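Local structure of DUF4276 family protein (2P62) at residues H49-E54 against L60-A65; E9-E14 against C203-Y208. The protein is of unknown function but belongs to a family of the Toprim-like clan, so it is possibly related to enzymes that act on nucleic acids or nucleotides. One frame throughout, in Å; residues are numbered along the deposited sequence.

Overall arrangement
Helix 11-23 connects the two contacts: it begins in contact 2, and its side packs on the hairpin of contact 1. Contact 1 pairs the two strands of the hairpin 51-55/58-63, whose L51, L53 and L60 pack on this helix; contact 2 lies at the helix's first turn, where it meets helix 204-218 beside the second subunit. Their centres are about 14 Å apart, yet the segments touch: A65 N probably donates a hydrogen bond to E9 O at 3.0 Å, and H64 CD2 packs 3.6 Å from K11 N. E9 follows strand 2-7, a position consistent with that of the conserved glutamate of Toprim folds, although no ligand or function is established here.

Contact 1: H49-E54 against L60-A65; sequences HPLVLE and LVIIHA
The carbonyl oxygen of L51 is approached by two groups of the neighbouring strand. I62 N donates a nearly straight hydrogen bond to L51 O at 2.8 Å (174° at the hydrogen), and the CA of V61 adds a weaker CA-H...O contact with the same oxygen at 3.6 Å. L60 O repeats the pattern, accepting the N-H of L53 and the CA-H of V52. Two further backbone bonds complete the ladder. L60 N reaches L53 O at 2.7 Å, whereas L51 N to I62 O is the more bent one, with 140° at the hydrogen. L51/I62 and L53/L60 are thus hydrogen-bonded antiparallel pairs, with the non-hydrogen-bonded pair V52/V61 between them.

Side chains sort by alternation. L51, L53, L60 and I62 share the face covered by helix 11-23. L51 has its CG opposite the backbone N across the CA-CB bond (chi1 175°), and its side chain runs beside that of I62, with L51 CD2 4.0 Å from I62 CD1. L53 instead crosses I62 at a slant, L53 CD1 meeting the same I62 CD1 at 3.9 Å, so one methyl serves two leucines. At the end of the ladder P50 CB presses on I63 CG2 at 3.5 Å and also touches V61 CG1.

Strand 28-29 flanks one side and strand 2-7 the other, making this an antiparallel beta hairpin built into the mixed sheet of an alpha/beta fold, consistent with the Toprim-like clan to which the family belongs.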
loop_
_atom_site.group_PDB
_atom_site.type_symbol
_atom_site.label_atom_id
_atom_site.label_comp_id
_atom_site.label_asym_id
_atom_site.label_seq_id
_atom_site.Cartn_x
_atom_site.Cartn_y
_atom_site.Cartn_z
ATOM N N HIS A 49 -14.115 7.988 0.499
ATOM C CA HIS A 49 -13.702 9.229 -0.147
ATOM C C HIS A 49 -13.205 8.915 -1.562
ATOM O O HIS A 49 -12.030 8.602 -1.775
ATOM C CB HIS A 49 -12.605 9.919 0.675
ATOM C CG HIS A 49 -13.070 10.405 2.014
ATOM N ND1 HIS A 49 -13.659 9.578 2.945
ATOM C CD2 HIS A 49 -13.036 11.638 2.577
ATOM C CE1 HIS A 49 -13.966 10.278 4.024
ATOM N NE2 HIS A 49 -13.598 11.530 3.826
ATOM N N PRO A 50 -14.106 8.987 -2.551
ATOM C CA PRO A 50 -13.727 8.704 -3.934
ATOM C C PRO A 50 -12.783 9.742 -4.521
ATOM O O PRO A 50 -12.780 10.901 -4.116
ATOM C CB PRO A 50 -15.069 8.661 -4.657
ATOM C CG PRO A 50 -15.880 9.651 -3.910
ATOM C CD PRO A 50 -15.525 9.372 -2.460
ATOM N N LEU A 51 -11.971 9.311 -5.474
ATOM C CA LEU A 51 -11.044 10.214 -6.125
ATOM C C LEU A 51 -11.811 11.009 -7.183
ATOM O O LEU A 51 -12.518 10.436 -8.017
ATOM C CB LEU A 51 -9.918 9.411 -6.763
ATOM C CG LEU A 51 -8.896 10.161 -7.603
ATOM C CD1 LEU A 51 -8.090 11.140 -6.750
ATOM C CD2 LEU A 51 -7.993 9.128 -8.262
ATOM N N VAL A 52 -11.684 12.331 -7.127
ATOM C CA VAL A 52 -12.357 13.208 -8.077
ATOM C C VAL A 52 -11.346 13.958 -8.937
ATOM O O VAL A 52 -10.580 14.780 -8.439
ATOM C CB VAL A 52 -13.250 14.243 -7.364
ATOM C CG1 VAL A 52 -13.972 15.107 -8.398
ATOM C CG2 VAL A 52 -14.259 13.544 -6.485
ATOM N N LEU A 53 -11.351 13.659 -10.230
ATOM C CA LEU A 53 -10.452 14.300 -11.172
ATOM C C LEU A 53 -11.295 15.205 -12.060
ATOM O O LEU A 53 -12.373 14.808 -12.509
ATOM C CB LEU A 53 -9.737 13.249 -12.026
ATOM C CG LEU A 53 -8.964 12.153 -11.292
ATOM C CD1 LEU A 53 -8.181 11.325 -12.313
ATOM C CD2 LEU A 53 -8.007 12.770 -10.264
ATOM N N GLU A 54 -10.809 16.419 -12.312
ATOM C CA GLU A 54 -11.550 17.367 -13.140
ATOM C C GLU A 54 -10.726 18.077 -14.205
ATOM O O GLU A 54 -9.518 18.257 -14.055
ATOM C CB GLU A 54 -12.216 18.421 -12.254
ATOM C CG GLU A 54 -13.222 17.852 -11.280
ATOM C CD GLU A 54 -13.842 18.914 -10.393
ATOM O OE1 GLU A 54 -14.746 18.574 -9.604
ATOM O OE2 GLU A 54 -13.422 20.084 -10.486
ATOM N N LEU A 60 -14.552 13.331 -13.262
ATOM C CA LEU A 60 -14.458 11.880 -13.224
ATOM C C LEU A 60 -14.395 11.443 -11.769
ATOM O O LEU A 60 -13.474 11.807 -11.037
ATOM C CB LEU A 60 -13.206 11.395 -13.953
ATOM C CG LEU A 60 -13.154 11.746 -15.440
ATOM C CD1 LEU A 60 -11.795 11.391 -15.993
ATOM C CD2 LEU A 60 -14.265 11.027 -16.186
ATOM N N VAL A 61 -15.395 10.676 -11.351
ATOM C CA VAL A 61 -15.460 10.172 -9.993
ATOM C C VAL A 61 -15.020 8.716 -10.044
ATOM O O VAL A 61 -15.707 7.875 -10.611
ATOM C CB VAL A 61 -16.895 10.271 -9.440
ATOM C CG1 VAL A 61 -16.944 9.733 -8.016
ATOM C CG2 VAL A 61 -17.359 11.733 -9.468
ATOM N N ILE A 62 -13.865 8.431 -9.459
ATOM C CA ILE A 62 -13.311 7.082 -9.452
ATOM C C ILE A 62 -13.446 6.448 -8.072
ATOM O O ILE A 62 -13.055 7.047 -7.069
ATOM C CB ILE A 62 -11.817 7.117 -9.819
ATOM C CG1 ILE A 62 -11.628 7.932 -11.097
ATOM C CG2 ILE A 62 -11.270 5.706 -9.985
ATOM C CD1 ILE A 62 -10.201 8.126 -11.457
ATOM N N ILE A 63 -13.997 5.238 -8.024
ATOM C CA ILE A 63 -14.156 4.522 -6.761
ATOM C C ILE A 63 -13.592 3.117 -6.886
ATOM O O ILE A 63 -13.595 2.539 -7.972
ATOM C CB ILE A 63 -15.646 4.389 -6.337
ATOM C CG1 ILE A 63 -16.428 3.613 -7.393
ATOM C CG2 ILE A 63 -16.267 5.751 -6.154
ATOM C CD1 ILE A 63 -17.879 3.395 -7.028
ATOM N N HIS A 64 -13.112 2.573 -5.771
ATOM C CA HIS A 64 -12.566 1.219 -5.736
ATOM C C HIS A 64 -12.877 0.575 -4.386
ATOM O O HIS A 64 -13.419 1.233 -3.498
ATOM C CB HIS A 64 -11.053 1.230 -5.946
ATOM C CG HIS A 64 -10.285 1.779 -4.785
ATOM N ND1 HIS A 64 -10.091 3.129 -4.588
ATOM C CD2 HIS A 64 -9.672 1.157 -3.751
ATOM C CE1 HIS A 64 -9.391 3.315 -3.485
ATOM N NE2 HIS A 64 -9.124 2.134 -2.958
ATOM N N ALA A 65 -12.517 -0.703 -4.240
ATOM C CA ALA A 65 -12.754 -1.467 -3.008
ATOM C C ALA A 65 -14.193 -1.272 -2.531
ATOM O O ALA A 65 -14.462 -1.158 -1.331
ATOM C CB ALA A 65 -11.764 -1.034 -1.913
#

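Contact 2: E9-E14 against C203-Y208; sequences EGKTDE and CLSGLY
S205 and Y208 carry the contact with K11 and T12, and the path to them begins at C203, whose SG forms a disulfide with C203 of the second subunit. Two residues on, S205 lays its CB against the backbone of the first helix, 3.8 Å from T12 CA. Its OG, turned between its own backbone N and carbonyl carbon (chi1 60°), lies beside the K11 chain at 3.9 Å from K11 CG, but finds its hydrogen bond elsewhere in the structure. S205 N, in turn, is bonded to D202 OD1 of the second subunit.

One turn later Y208 runs alongside T12. The T12 methyl CG2 approaches Y208 CE1 obliquely, at 3.9 Å, while L204 O sits over the centre of one ring face.

Opposite, the first helix is ordered by its own bonds. G10 is the N-cap, and G10 N donates to D13 OD1 at 2.8 Å, so a side chain of the first turn accepts the N-cap N-H; K11 NZ forms a salt bridge with E14 OE2 at 3.4 Å, its hydrogen bond weak.

With no hydrogen bond between them, these two segments meet through van der Waals contact, while S205 OG and S205 N bond elsewhere and D13 and E14 pair within 9-14.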
loop_
_atom_site.group_PDB
_atom_site.type_symbol
_atom_site.label_atom_id
_atom_site.label_comp_id
_atom_site.label_asym_id
_atom_site.label_seq_id
_atom_site.Cartn_x
_atom_site.Cartn_y
_atom_site.Cartn_z
ATOM N N GLU A 9 -11.518 -2.190 -9.271
ATOM C CA GLU A 9 -11.468 -3.116 -8.143
ATOM C C GLU A 9 -10.632 -2.674 -6.943
ATOM O O GLU A 9 -11.091 -2.782 -5.812
ATOM C CB GLU A 9 -10.984 -4.496 -8.596
ATOM C CG GLU A 9 -11.185 -5.558 -7.524
ATOM C CD GLU A 9 -10.718 -6.932 -7.958
ATOM O OE1 GLU A 9 -10.934 -7.286 -9.138
ATOM O OE2 GLU A 9 -10.150 -7.663 -7.115
ATOM N N GLY A 10 -9.415 -2.190 -7.180
ATOM C CA GLY A 10 -8.565 -1.776 -6.074
ATOM C C GLY A 10 -7.689 -0.559 -6.317
ATOM O O GLY A 10 -7.784 0.098 -7.360
ATOM N N LYS A 11 -6.830 -0.260 -5.342
ATOM C CA LYS A 11 -5.923 0.884 -5.414
ATOM C C LYS A 11 -5.030 0.814 -6.651
ATOM O O LYS A 11 -4.817 1.829 -7.317
ATOM C CB LYS A 11 -5.043 0.946 -4.164
ATOM C CG LYS A 11 -4.398 2.303 -3.911
ATOM C CD LYS A 11 -5.434 3.303 -3.419
ATOM C CE LYS A 11 -4.803 4.574 -2.832
ATOM N NZ LYS A 11 -4.057 5.384 -3.832
ATOM N N THR A 12 -4.503 -0.371 -6.955
ATOM C CA THR A 12 -3.638 -0.530 -8.124
ATOM C C THR A 12 -4.330 -0.029 -9.395
ATOM O O THR A 12 -3.731 0.707 -10.187
ATOM C CB THR A 12 -3.211 -2.014 -8.338
ATOM O OG1 THR A 12 -4.367 -2.864 -8.329
ATOM C CG2 THR A 12 -2.241 -2.464 -7.242
ATOM N N ASP A 13 -5.594 -0.419 -9.580
ATOM C CA ASP A 13 -6.363 -0.003 -10.752
ATOM C C ASP A 13 -6.647 1.492 -10.701
ATOM O O ASP A 13 -6.679 2.154 -11.736
ATOM C CB ASP A 13 -7.693 -0.770 -10.851
ATOM C CG ASP A 13 -7.542 -2.268 -10.558
ATOM O OD1 ASP A 13 -7.902 -2.689 -9.439
ATOM O OD2 ASP A 13 -7.060 -3.018 -11.436
ATOM N N GLU A 14 -6.853 2.034 -9.501
ATOM C CA GLU A 14 -7.119 3.466 -9.386
ATOM C C GLU A 14 -5.882 4.302 -9.746
ATOM O O GLU A 14 -6.002 5.342 -10.391
ATOM C CB GLU A 14 -7.596 3.827 -7.970
ATOM C CG GLU A 14 -7.717 5.338 -7.730
ATOM C CD GLU A 14 -7.783 5.703 -6.250
ATOM O OE1 GLU A 14 -8.854 5.543 -5.630
ATOM O OE2 GLU A 14 -6.751 6.137 -5.702
ATOM N N CYS A 203 3.791 0.244 -1.619
ATOM C CA CYS A 203 2.804 -0.299 -2.534
ATOM C C CYS A 203 3.156 -0.263 -4.014
ATOM O O CYS A 203 3.768 0.681 -4.517
ATOM C CB CYS A 203 1.463 0.398 -2.304
ATOM S SG CYS A 203 0.997 0.581 -0.549
ATOM N N LEU A 204 2.759 -1.323 -4.701
ATOM C CA LEU A 204 2.999 -1.438 -6.124
ATOM C C LEU A 204 2.211 -0.349 -6.849
ATOM O O LEU A 204 2.638 0.147 -7.891
ATOM C CB LEU A 204 2.564 -2.818 -6.615
ATOM C CG LEU A 204 3.382 -4.006 -6.099
ATOM C CD1 LEU A 204 2.697 -5.287 -6.524
ATOM C CD2 LEU A 204 4.817 -3.946 -6.631
ATOM N N SER A 205 1.058 0.022 -6.295
ATOM C CA SER A 205 0.237 1.055 -6.902
ATOM C C SER A 205 1.063 2.325 -7.049
ATOM O O SER A 205 0.946 3.034 -8.044
ATOM C CB SER A 205 -1.001 1.327 -6.042
ATOM O OG SER A 205 -0.652 1.769 -4.736
ATOM N N GLY A 206 1.899 2.604 -6.051
ATOM C CA GLY A 206 2.741 3.787 -6.100
ATOM C C GLY A 206 3.791 3.679 -7.190
ATOM O O GLY A 206 4.213 4.682 -7.767
ATOM N N LEU A 207 4.217 2.452 -7.470
ATOM C CA LEU A 207 5.217 2.203 -8.500
ATOM C C LEU A 207 4.639 2.476 -9.892
ATOM O O LEU A 207 5.313 3.031 -10.762
ATOM C CB LEU A 207 5.714 0.754 -8.407
ATOM C CG LEU A 207 6.587 0.241 -9.562
ATOM C CD1 LEU A 207 7.878 1.065 -9.659
ATOM C CD2 LEU A 207 6.890 -1.228 -9.347
ATOM N N TYR A 208 3.385 2.091 -10.099
ATOM C CA TYR A 208 2.737 2.304 -11.391
ATOM C C TYR A 208 2.674 3.799 -11.725
ATOM O O TYR A 208 2.984 4.201 -12.854
ATOM C CB TYR A 208 1.342 1.661 -11.383
ATOM C CG TYR A 208 1.383 0.185 -11.031
ATOM C CD1 TYR A 208 0.256 -0.464 -10.529
ATOM C CD2 TYR A 208 2.570 -0.554 -11.151
ATOM C CE1 TYR A 208 0.311 -1.807 -10.148
ATOM C CE2 TYR A 208 2.635 -1.902 -10.772
ATOM C CZ TYR A 208 1.502 -2.517 -10.267
ATOM O OH TYR A 208 1.534 -3.825 -9.835
#